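Local coordinates for protein beta-catenin homolog sys-1 (Caenorhabditis elegans, PDB 3C2G) that acts as a beta-catenin-type transcriptional coregulator in the Wnt asymmetry pathway, binding the TCF factor POP-1 directly to activate or repress target genes, at residues A7-A10 with I11-F15; T29-T32 with W33-D37; A45-P48 with N49-Q53; L82-L85 with R86-F90. All coordinates share one frame; numbering follows the deposited sequence.

Contact 1 (A7-A10 with I11-F15); sequences AEQA and IRLWF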
loop_
_atom_site.group_PDB
_atom_site.type_symbol
_atom_site.label_atom_id
_atom_site.label_comp_id
_atom_site.label_asym_id
_atom_site.label_seq_id
_atom_site.Cartn_x
_atom_site.Cartn_y
_atom_site.Cartn_z
ATOM N N ALA A 7 -30.608 37.772 23.287
ATOM C CA ALA A 7 -30.474 36.409 22.790
ATOM C C ALA A 7 -31.525 35.507 23.415
ATOM O O ALA A 7 -32.068 34.633 22.735
ATOM C CB ALA A 7 -29.088 35.868 23.061
ATOM N N GLU A 8 -31.817 35.719 24.701
ATOM C CA GLU A 8 -32.803 34.881 25.383
ATOM C C GLU A 8 -34.244 35.196 24.983
ATOM O O GLU A 8 -35.092 34.302 24.976
ATOM C CB GLU A 8 -32.623 34.888 26.902
ATOM C CG GLU A 8 -33.423 33.778 27.625
ATOM C CD GLU A 8 -33.377 32.408 26.909
ATOM O OE1 GLU A 8 -32.266 31.928 26.569
ATOM O OE2 GLU A 8 -34.457 31.809 26.699
ATOM N N GLN A 9 -34.516 36.449 24.631
ATOM C CA GLN A 9 -35.812 36.802 24.057
ATOM C C GLN A 9 -35.966 36.107 22.700
ATOM O O GLN A 9 -36.977 35.465 22.439
ATOM C CB GLN A 9 -35.978 38.327 23.934
ATOM C CG GLN A 9 -37.448 38.780 23.865
ATOM C CD GLN A 9 -37.659 40.115 23.151
ATOM O OE1 GLN A 9 -37.092 40.367 22.082
ATOM N NE2 GLN A 9 -38.499 40.968 23.730
ATOM N N ALA A 10 -34.933 36.229 21.866
ATOM C CA ALA A 10 -34.849 35.570 20.558
ATOM C C ALA A 10 -35.105 34.057 20.628
ATOM O O ALA A 10 -35.893 33.516 19.842
ATOM C CB ALA A 10 -33.487 35.851 19.916
ATOM N N ILE A 11 -34.446 33.390 21.572
ATOM C CA ILE A 11 -34.617 31.956 21.787
ATOM C C ILE A 11 -36.046 31.628 22.251
ATOM O O ILE A 11 -36.702 30.736 21.701
ATOM C CB ILE A 11 -33.526 31.421 22.766
ATOM C CG1 ILE A 11 -32.173 31.354 22.041
ATOM C CG2 ILE A 11 -33.904 30.056 23.343
ATOM C CD1 ILE A 11 -30.961 31.379 22.935
ATOM N N ARG A 12 -36.522 32.377 23.246
ATOM C CA ARG A 12 -37.859 32.201 23.801
ATOM C C ARG A 12 -38.949 32.454 22.759
ATOM O O ARG A 12 -39.962 31.753 22.732
ATOM C CB ARG A 12 -38.047 33.113 25.029
ATOM C CG ARG A 12 -39.489 33.225 25.542
ATOM C CD ARG A 12 -39.603 34.056 26.824
ATOM N NE ARG A 12 -39.806 35.486 26.577
ATOM C CZ ARG A 12 -38.920 36.437 26.884
ATOM N NH1 ARG A 12 -37.757 36.120 27.460
ATOM N NH2 ARG A 12 -39.197 37.711 26.619
ATOM N N LEU A 13 -38.728 33.439 21.894
ATOM C CA LEU A 13 -39.756 33.889 20.956
ATOM C C LEU A 13 -39.692 33.266 19.557
ATOM O O LEU A 13 -40.624 33.424 18.754
ATOM C CB LEU A 13 -39.740 35.423 20.857
ATOM C CG LEU A 13 -40.800 36.258 21.607
ATOM C CD1 LEU A 13 -41.135 35.750 23.016
ATOM C CD2 LEU A 13 -40.385 37.735 21.654
ATOM N N TRP A 14 -38.599 32.562 19.264
ATOM C CA TRP A 14 -38.354 32.075 17.902
ATOM C C TRP A 14 -39.574 31.404 17.271
ATOM O O TRP A 14 -40.003 31.781 16.171
ATOM C CB TRP A 14 -37.147 31.128 17.842
ATOM C CG TRP A 14 -36.926 30.595 16.450
ATOM C CD1 TRP A 14 -37.496 29.484 15.899
ATOM C CD2 TRP A 14 -36.109 31.181 15.423
ATOM N NE1 TRP A 14 -37.075 29.333 14.599
ATOM C CE2 TRP A 14 -36.218 30.354 14.282
ATOM C CE3 TRP A 14 -35.280 32.312 15.363
ATOM C CZ2 TRP A 14 -35.541 30.628 13.087
ATOM C CZ3 TRP A 14 -34.603 32.586 14.174
ATOM C CH2 TRP A 14 -34.738 31.746 13.052
ATOM N N PHE A 15 -40.131 30.418 17.966
ATOM C CA PHE A 15 -41.150 29.568 17.367
ATOM C C PHE A 15 -42.518 30.209 17.188
ATOM O O PHE A 15 -43.332 29.715 16.425
ATOM C CB PHE A 15 -41.236 28.241 18.107
ATOM C CG PHE A 15 -40.073 27.338 17.831
ATOM C CD1 PHE A 15 -40.021 26.591 16.654
ATOM C CD2 PHE A 15 -39.017 27.253 18.727
ATOM C CE1 PHE A 15 -38.944 25.759 16.387
ATOM C CE2 PHE A 15 -37.935 26.406 18.471
ATOM C CZ PHE A 15 -37.891 25.667 17.297
#
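Ile11 sets CG1 beside its own backbone N (chi1 -74°) and CG2 anti to it, and this pair of torsions brings its two arms against the preceding turn. The CG1-CD1 arm runs back along the carbonyl of Ala7, with Ile11 CD1 3.4 Å from Ala7 O, while the methyl branch turns to Glu8, whose OE2 lies 3.8 Å from Ile11 CG2. Glu8 reaches this place because its chain, anti at chi1, folds at chi2 (42°), so the carboxylate curls over the isoleucine and keeps apart from Arg12: Glu8 OE2 and Arg12 NH1 are 5.5 Å apart, not in contact, so any attraction between them is probably weak. The guanidinium of Arg12 comes to lie against Gln9. Gln9 CA sits over one face, offset toward the rim, and Gln9 CG is 3.4 Å from Arg12 NH2. The same Gln9 CG also packs on Leu13 CD2 at 3.8 Å. Beneath the side chains the helix is held by i to i+4 bonds, among them Ile11 N to Ala7 O at 2.9 Å and Arg12 N to Glu8 O at 3.0 Å. An alanine in place of Ile11 would probably open a gap beside Ile30 and Ile54 and take away the apolar surface under the Glu8 carboxylate. Ala7 packs on Trp33, and Ala10 on Met26 and Ile30, of helix 20-37, an approach consistent with their small side chains, while Ile11 also meets Gln53 and Ile54 of helix 47-62.

Contact 2 (T29-T32 with W33-D37); sequences TIRT and WIRQD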
loop_
_atom_site.group_PDB
_atom_site.type_symbol
_atom_site.label_atom_id
_atom_site.label_comp_id
_atom_site.label_asym_id
_atom_site.label_seq_id
_atom_site.Cartn_x
_atom_site.Cartn_y
_atom_site.Cartn_z
ATOM N N THR A 29 -28.613 38.062 16.400
ATOM C CA THR A 29 -28.591 38.268 17.841
ATOM C C THR A 29 -28.007 37.059 18.565
ATOM O O THR A 29 -27.023 37.189 19.301
ATOM C CB THR A 29 -30.015 38.604 18.358
ATOM O OG1 THR A 29 -30.489 39.789 17.700
ATOM C CG2 THR A 29 -30.026 38.821 19.862
ATOM N N ILE A 30 -28.600 35.888 18.336
ATOM C CA ILE A 30 -28.102 34.635 18.917
ATOM C C ILE A 30 -26.635 34.363 18.545
ATOM O O ILE A 30 -25.849 33.940 19.387
ATOM C CB ILE A 30 -29.000 33.433 18.537
ATOM C CG1 ILE A 30 -30.392 33.595 19.163
ATOM C CG2 ILE A 30 -28.357 32.100 18.973
ATOM C CD1 ILE A 30 -31.476 32.706 18.557
ATOM N N ARG A 31 -26.267 34.629 17.294
ATOM C CA ARG A 31 -24.887 34.431 16.852
ATOM C C ARG A 31 -23.948 35.362 17.601
ATOM O O ARG A 31 -22.907 34.942 18.109
ATOM C CB ARG A 31 -24.768 34.642 15.342
ATOM C CG ARG A 31 -23.382 34.371 14.785
ATOM C CD ARG A 31 -23.301 34.718 13.303
ATOM N NE ARG A 31 -21.919 34.673 12.838
ATOM C CZ ARG A 31 -21.154 35.737 12.616
ATOM N NH1 ARG A 31 -21.628 36.968 12.794
ATOM N NH2 ARG A 31 -19.906 35.565 12.204
ATOM N N THR A 32 -24.338 36.628 17.679
ATOM C CA THR A 32 -23.553 37.636 18.376
ATOM C C THR A 32 -23.319 37.236 19.826
ATOM O O THR A 32 -22.188 37.276 20.307
ATOM C CB THR A 32 -24.238 39.002 18.300
ATOM O OG1 THR A 32 -24.508 39.305 16.925
ATOM C CG2 THR A 32 -23.352 40.089 18.895
ATOM N N TRP A 33 -24.384 36.822 20.506
ATOM C CA TRP A 33 -24.284 36.364 21.889
ATOM C C TRP A 33 -23.263 35.242 22.056
ATOM O O TRP A 33 -22.423 35.294 22.955
ATOM C CB TRP A 33 -25.659 35.927 22.403
ATOM C CG TRP A 33 -25.655 35.278 23.759
ATOM C CD1 TRP A 33 -25.277 35.842 24.942
ATOM C CD2 TRP A 33 -26.068 33.943 24.066
ATOM N NE1 TRP A 33 -25.419 34.938 25.971
ATOM C CE2 TRP A 33 -25.905 33.765 25.461
ATOM C CE3 TRP A 33 -26.553 32.876 23.299
ATOM C CZ2 TRP A 33 -26.212 32.564 26.104
ATOM C CZ3 TRP A 33 -26.859 31.682 23.938
ATOM C CH2 TRP A 33 -26.687 31.535 25.329
ATOM N N ILE A 34 -23.347 34.241 21.178
ATOM C CA ILE A 34 -22.444 33.088 21.196
ATOM C C ILE A 34 -20.998 33.494 20.910
ATOM O O ILE A 34 -20.090 33.119 21.651
ATOM C CB ILE A 34 -22.930 31.972 20.225
ATOM C CG1 ILE A 34 -24.235 31.361 20.751
ATOM C CG2 ILE A 34 -21.865 30.888 20.047
ATOM C CD1 ILE A 34 -25.006 30.543 19.746
ATOM N N ARG A 35 -20.801 34.272 19.849
ATOM C CA ARG A 35 -19.476 34.778 19.488
ATOM C C ARG A 35 -18.786 35.464 20.660
ATOM O O ARG A 35 -17.584 35.282 20.871
ATOM C CB ARG A 35 -19.569 35.767 18.324
ATOM C CG ARG A 35 -19.801 35.132 16.969
ATOM C CD ARG A 35 -18.844 35.708 15.927
ATOM N NE ARG A 35 -19.009 37.146 15.708
ATOM C CZ ARG A 35 -18.056 37.944 15.233
ATOM N NH1 ARG A 35 -16.856 37.456 14.935
ATOM N NH2 ARG A 35 -18.298 39.238 15.066
ATOM N N GLN A 36 -19.563 36.238 21.422
ATOM C CA GLN A 36 -19.035 37.110 22.469
ATOM C C GLN A 36 -18.903 36.446 23.845
ATOM O O GLN A 36 -17.842 36.522 24.466
ATOM C CB GLN A 36 -19.892 38.376 22.568
ATOM C CG GLN A 36 -19.419 39.382 23.613
ATOM C CD GLN A 36 -20.525 40.325 24.056
ATOM O OE1 GLN A 36 -21.187 40.960 23.228
ATOM N NE2 GLN A 36 -20.730 40.421 25.368
ATOM N N ASP A 37 -19.977 35.809 24.314
ATOM C CA ASP A 37 -20.028 35.228 25.664
ATOM C C ASP A 37 -19.438 33.819 25.747
ATOM O O ASP A 37 -18.870 33.436 26.776
ATOM C CB ASP A 37 -21.466 35.226 26.197
#
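Arg31 and Arg35, one helical turn apart, carry the stacking interaction: their guanidinium groups lie flat on one another, planes 12° apart and centres separated by 4.6 Å. Arg31 runs straight out, CG anti to the backbone N (chi1 -176°), whereas Arg35 bends at chi2 and chi3 to come alongside, placing its CD over one face of the Arg31 group, 3.9 Å from Arg31 NH2. The apolar part lies on another flank, where Ile30 and Ile34 run side by side in the same direction and Ile30 CG2 meets Ile34 CD1 at 3.8 Å. Main-chain bonds are regular i to i+4 links, including Arg35 N to Arg31 O at 2.8 Å and Trp33 N to Thr29 O at 2.9 Å. Thr32 OG1 bonds back to Lys28 O within the same helix. A leucine in place of Arg31 would probably leave Asp83 without its salt-bridge partner on this helix and free the Arg35 guanidinium to turn. Stacking brings Arg31 NH1 to 3.9 Å from Arg35 NE, a like-charge approach that is probably eased by Asp83 of helix 71-90, whose negative carboxylate, bonded to Arg31 NE, would partly offset the positive charge.

Contact 3 (A45-P48 with N49-Q53); sequences ANMP and NCVQQ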
loop_
_atom_site.group_PDB
_atom_site.type_symbol
_atom_site.label_atom_id
_atom_site.label_comp_id
_atom_site.label_asym_id
_atom_site.label_seq_id
_atom_site.Cartn_x
_atom_site.Cartn_y
_atom_site.Cartn_z
ATOM N N ALA A 45 -24.793 22.468 34.286
ATOM C CA ALA A 45 -25.858 21.458 34.300
ATOM C C ALA A 45 -27.034 21.757 33.343
ATOM O O ALA A 45 -27.781 20.848 32.990
ATOM C CB ALA A 45 -26.356 21.226 35.722
ATOM N N ASN A 46 -27.177 23.012 32.919
ATOM C CA ASN A 46 -28.227 23.407 31.971
ATOM C C ASN A 46 -27.804 23.359 30.511
ATOM O O ASN A 46 -28.644 23.514 29.617
ATOM C CB ASN A 46 -28.763 24.811 32.284
ATOM C CG ASN A 46 -29.567 24.867 33.569
ATOM O OD1 ASN A 46 -30.003 23.843 34.109
ATOM N ND2 ASN A 46 -29.765 26.076 34.071
HETATM N N MSE A 47 -26.508 23.150 30.283
HETATM C CA MSE A 47 -25.908 23.165 28.941
HETATM C C MSE A 47 -26.561 22.228 27.921
HETATM O O MSE A 47 -26.836 22.662 26.803
HETATM C CB MSE A 47 -24.396 22.909 29.006
HETATM C CG MSE A 47 -23.572 24.120 29.399
HETATM SE SE MSE A 47 -23.696 25.551 28.067
HETATM C CE MSE A 47 -22.592 24.757 26.669
ATOM N N PRO A 48 -26.802 20.949 28.292
ATOM C CA PRO A 48 -27.478 20.037 27.361
ATOM C C PRO A 48 -28.726 20.608 26.671
ATOM O O PRO A 48 -28.822 20.535 25.435
ATOM C CB PRO A 48 -27.830 18.831 28.237
ATOM C CG PRO A 48 -26.754 18.804 29.256
ATOM C CD PRO A 48 -26.441 20.257 29.546
ATOM N N ASN A 49 -29.662 21.186 27.425
ATOM C CA ASN A 49 -30.846 21.738 26.763
ATOM C C ASN A 49 -30.661 23.136 26.182
ATOM O O ASN A 49 -31.376 23.524 25.265
ATOM C CB ASN A 49 -32.149 21.566 27.574
ATOM C CG ASN A 49 -32.280 22.552 28.697
ATOM O OD1 ASN A 49 -31.690 22.376 29.759
ATOM N ND2 ASN A 49 -33.075 23.591 28.484
ATOM N N CYS A 50 -29.676 23.871 26.688
ATOM C CA CYS A 50 -29.261 25.132 26.072
ATOM C C CYS A 50 -28.799 24.882 24.630
ATOM O O CYS A 50 -29.242 25.550 23.700
ATOM C CB CYS A 50 -28.151 25.779 26.902
ATOM S SG CYS A 50 -27.403 27.278 26.182
ATOM N N VAL A 51 -27.933 23.884 24.455
ATOM C CA VAL A 51 -27.482 23.454 23.136
ATOM C C VAL A 51 -28.639 22.909 22.286
ATOM O O VAL A 51 -28.777 23.278 21.124
ATOM C CB VAL A 51 -26.319 22.426 23.248
ATOM C CG1 VAL A 51 -25.992 21.793 21.893
ATOM C CG2 VAL A 51 -25.085 23.090 23.838
ATOM N N GLN A 52 -29.474 22.051 22.864
ATOM C CA GLN A 52 -30.631 21.518 22.137
ATOM C C GLN A 52 -31.563 22.609 21.590
ATOM O O GLN A 52 -32.038 22.510 20.448
ATOM C CB GLN A 52 -31.422 20.526 22.993
ATOM C CG GLN A 52 -32.266 19.549 22.175
ATOM C CD GLN A 52 -31.444 18.782 21.119
ATOM O OE1 GLN A 52 -30.486 18.069 21.450
ATOM N NE2 GLN A 52 -31.826 18.932 19.848
ATOM N N GLN A 53 -31.819 23.629 22.412
ATOM C CA GLN A 53 -32.630 24.786 22.024
ATOM C C GLN A 53 -32.055 25.473 20.792
ATOM O O GLN A 53 -32.791 25.745 19.842
ATOM C CB GLN A 53 -32.721 25.817 23.164
ATOM C CG GLN A 53 -33.638 25.449 24.308
ATOM C CD GLN A 53 -33.730 26.546 25.375
ATOM O OE1 GLN A 53 -32.717 26.971 25.952
ATOM N NE2 GLN A 53 -34.955 27.004 25.646
#
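Met47 O accepts the shortest polar bond across this turn: Val51 N lies 2.9 Å from Met47 O, with an almost straight N-H...O angle of 175°. The links on either side are longer, Cys50 N to Asn46 O at 3.1 Å and Gln52 N to Pro48 O at 3.1 Å. Pro48 O has a further partner in the side-chain amide of Gln100, which also donates to Gln52 OE1, so one NE2 ties a backbone carbonyl to a side chain a turn later. Gln52 can join in because its chain bends at chi2, and its own NE2 is taken by Asn56 OD1. This lies near the start of helix 47-62, where a proline is readily accommodated: Pro48 lacks an N-H, and this early in a helix few preceding carbonyls are in position to receive one. On the buried flank the selenomethionine at Met47 is bent at chi2 and chi3, which brings its CE obliquely across Val51 of the next turn, 4.1 Å from Val51 CG2. Val51 CG2 also rests 3.5 Å from Met47 O, beside the backbone bond. Ile94 and Tyr97 lie against the Met47 side chain, Tyr97 touches Pro48 as well, and Phe39 packs on Cys50.

Contact 4 (L82-L85 with R86-F90); sequences LDIL and RRFTF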
loop_
_atom_site.group_PDB
_atom_site.type_symbol
_atom_site.label_atom_id
_atom_site.label_comp_id
_atom_site.label_asym_id
_atom_site.label_seq_id
_atom_site.Cartn_x
_atom_site.Cartn_y
_atom_site.Cartn_z
ATOM N N LEU A 82 -25.541 28.612 10.187
ATOM C CA LEU A 82 -24.482 27.652 9.888
ATOM C C LEU A 82 -23.204 28.022 10.602
ATOM O O LEU A 82 -22.432 27.146 10.979
ATOM C CB LEU A 82 -24.261 27.506 8.385
ATOM C CG LEU A 82 -25.471 26.925 7.641
ATOM C CD1 LEU A 82 -25.309 27.037 6.125
ATOM C CD2 LEU A 82 -25.746 25.489 8.078
ATOM N N ASP A 83 -23.000 29.317 10.822
ATOM C CA ASP A 83 -21.828 29.774 11.565
ATOM C C ASP A 83 -21.921 29.413 13.039
ATOM O O ASP A 83 -20.914 29.098 13.665
ATOM C CB ASP A 83 -21.597 31.272 11.412
ATOM C CG ASP A 83 -20.263 31.705 11.997
ATOM O OD1 ASP A 83 -19.205 31.336 11.435
ATOM O OD2 ASP A 83 -20.270 32.385 13.043
ATOM N N ILE A 84 -23.134 29.453 13.591
ATOM C CA ILE A 84 -23.355 28.972 14.946
ATOM C C ILE A 84 -23.032 27.482 14.960
ATOM O O ILE A 84 -22.230 27.016 15.771
ATOM C CB ILE A 84 -24.819 29.220 15.416
ATOM C CG1 ILE A 84 -25.049 30.706 15.726
ATOM C CG2 ILE A 84 -25.147 28.370 16.639
ATOM C CD1 ILE A 84 -26.526 31.134 15.662
ATOM N N LEU A 85 -23.638 26.741 14.041
ATOM C CA LEU A 85 -23.410 25.302 13.961
ATOM C C LEU A 85 -21.927 24.954 13.853
ATOM O O LEU A 85 -21.452 24.060 14.548
ATOM C CB LEU A 85 -24.196 24.695 12.798
ATOM C CG LEU A 85 -24.054 23.192 12.545
ATOM C CD1 LEU A 85 -24.382 22.325 13.779
ATOM C CD2 LEU A 85 -24.939 22.820 11.375
ATOM N N ARG A 86 -21.206 25.672 12.993
ATOM C CA ARG A 86 -19.777 25.461 12.835
ATOM C C ARG A 86 -19.062 25.617 14.165
ATOM O O ARG A 86 -18.227 24.793 14.529
ATOM C CB ARG A 86 -19.189 26.422 11.801
ATOM C CG ARG A 86 -17.688 26.242 11.563
ATOM C CD ARG A 86 -17.162 27.099 10.414
ATOM N NE ARG A 86 -17.263 28.516 10.737
ATOM C CZ ARG A 86 -16.357 29.197 11.430
ATOM N NH1 ARG A 86 -15.262 28.585 11.875
ATOM N NH2 ARG A 86 -16.552 30.488 11.684
ATOM N N ARG A 87 -19.421 26.666 14.897
ATOM C CA ARG A 87 -18.799 26.953 16.179
ATOM C C ARG A 87 -19.035 25.851 17.211
ATOM O O ARG A 87 -18.131 25.514 17.986
ATOM C CB ARG A 87 -19.232 28.333 16.676
ATOM C CG ARG A 87 -18.610 29.449 15.833
ATOM C CD ARG A 87 -19.101 30.845 16.186
ATOM N NE ARG A 87 -17.943 31.732 16.303
ATOM C CZ ARG A 87 -17.473 32.504 15.329
ATOM N NH1 ARG A 87 -18.075 32.547 14.152
ATOM N NH2 ARG A 87 -16.400 33.246 15.546
ATOM N N PHE A 88 -20.227 25.260 17.177
ATOM C CA PHE A 88 -20.557 24.100 18.007
ATOM C C PHE A 88 -19.664 22.890 17.751
ATOM O O PHE A 88 -19.563 22.002 18.593
ATOM C CB PHE A 88 -22.007 23.671 17.764
ATOM C CG PHE A 88 -23.021 24.488 18.502
ATOM C CD1 PHE A 88 -22.687 25.722 19.058
ATOM C CD2 PHE A 88 -24.332 24.028 18.624
ATOM C CE1 PHE A 88 -23.630 26.471 19.735
ATOM C CE2 PHE A 88 -25.294 24.777 19.305
ATOM C CZ PHE A 88 -24.941 26.002 19.863
ATOM N N THR A 89 -19.034 22.838 16.585
ATOM C CA THR A 89 -18.245 21.666 16.221
ATOM C C THR A 89 -16.765 21.778 16.601
ATOM O O THR A 89 -16.043 20.778 16.568
ATOM C CB THR A 89 -18.398 21.303 14.727
ATOM O OG1 THR A 89 -17.991 22.412 13.923
ATOM C CG2 THR A 89 -19.844 20.947 14.406
ATOM N N PHE A 90 -16.310 22.973 16.973
ATOM C CA PHE A 90 -14.927 23.119 17.433
ATOM C C PHE A 90 -14.757 23.760 18.806
ATOM O O PHE A 90 -13.695 23.629 19.409
ATOM C CB PHE A 90 -14.039 23.816 16.387
ATOM C CG PHE A 90 -14.330 25.279 16.197
ATOM C CD1 PHE A 90 -13.870 26.224 17.109
ATOM C CD2 PHE A 90 -15.027 25.716 15.077
ATOM C CE1 PHE A 90 -14.128 27.581 16.927
ATOM C CE2 PHE A 90 -15.284 27.070 14.883
ATOM C CZ PHE A 90 -14.832 28.006 15.815
#
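Asp83 has both carboxylate oxygens engaged by arginines one turn later. OD1 takes an N-H of Arg86: Arg86 NH2 is 2.8 Å from Asp83 OD1, approaching on the syn side, 17° out of the carboxylate plane and with an N-H...O angle of 153°. OD2 receives Arg87 NH1, in a salt bridge of uncertain exact length, and, from helix 20-37, Arg31 NE, so it has two cationic partners. The carboxylate and Arg87 guanidinium planes are 63° apart, and the bond is made by NH1 alone, at the guanidinium edge. Asp83 CG is anti to the backbone N, which leans the carboxylate toward the following turn, where both arginines meet it. Three cations around one buried acid would probably keep it deprotonated. Among backbone acceptors, Leu82 O takes Arg86 N at 2.8 Å, Asp83 O takes Arg87 N at 3.1 Å, Ile84 O takes Phe88 N at 3.0 Å and Arg86 O takes Thr89 N at 2.9 Å. On the apolar flank, Ile84 CG2 lies over one face of Phe88, 4.2 Å from the ring centroid, a CH-pi contact. The whole is an intrahelical i to i+3 and i to i+4 salt-bridge network, in a helix packed against helices 20-37, 47-62, 115-122 and 134-150 of this all-helical armadillo-type domain.

In the fold
The four contacts are single turns of four consecutive helices at the N-terminal end of the elongated domain, their centres about 12 to 19 Å apart. Contacts 1 and 2 join helix 3-13 to helix 20-37, where Ala7 CB lies 3.5 Å from Trp33 CB. Contact 1 also brushes contact 3, Ile11 CG2 lying 4.0 Å from Gln53 NE2. Contacts 2 and 4 are the closest pair, about 12 Å between centres, and share a polar seam: Arg31 NE meets Asp83 OD2 at 2.8 Å in a salt bridge, beside an apolar touch of Ile34 CD1 on Ile84 CG2 at 3.8 Å. Contact 3 meets contact 4 through Val51 CG1 and Phe88 CE2, 4.0 Å apart, whereas contacts 1 and 4 stay about 8 Å apart at their nearest atoms.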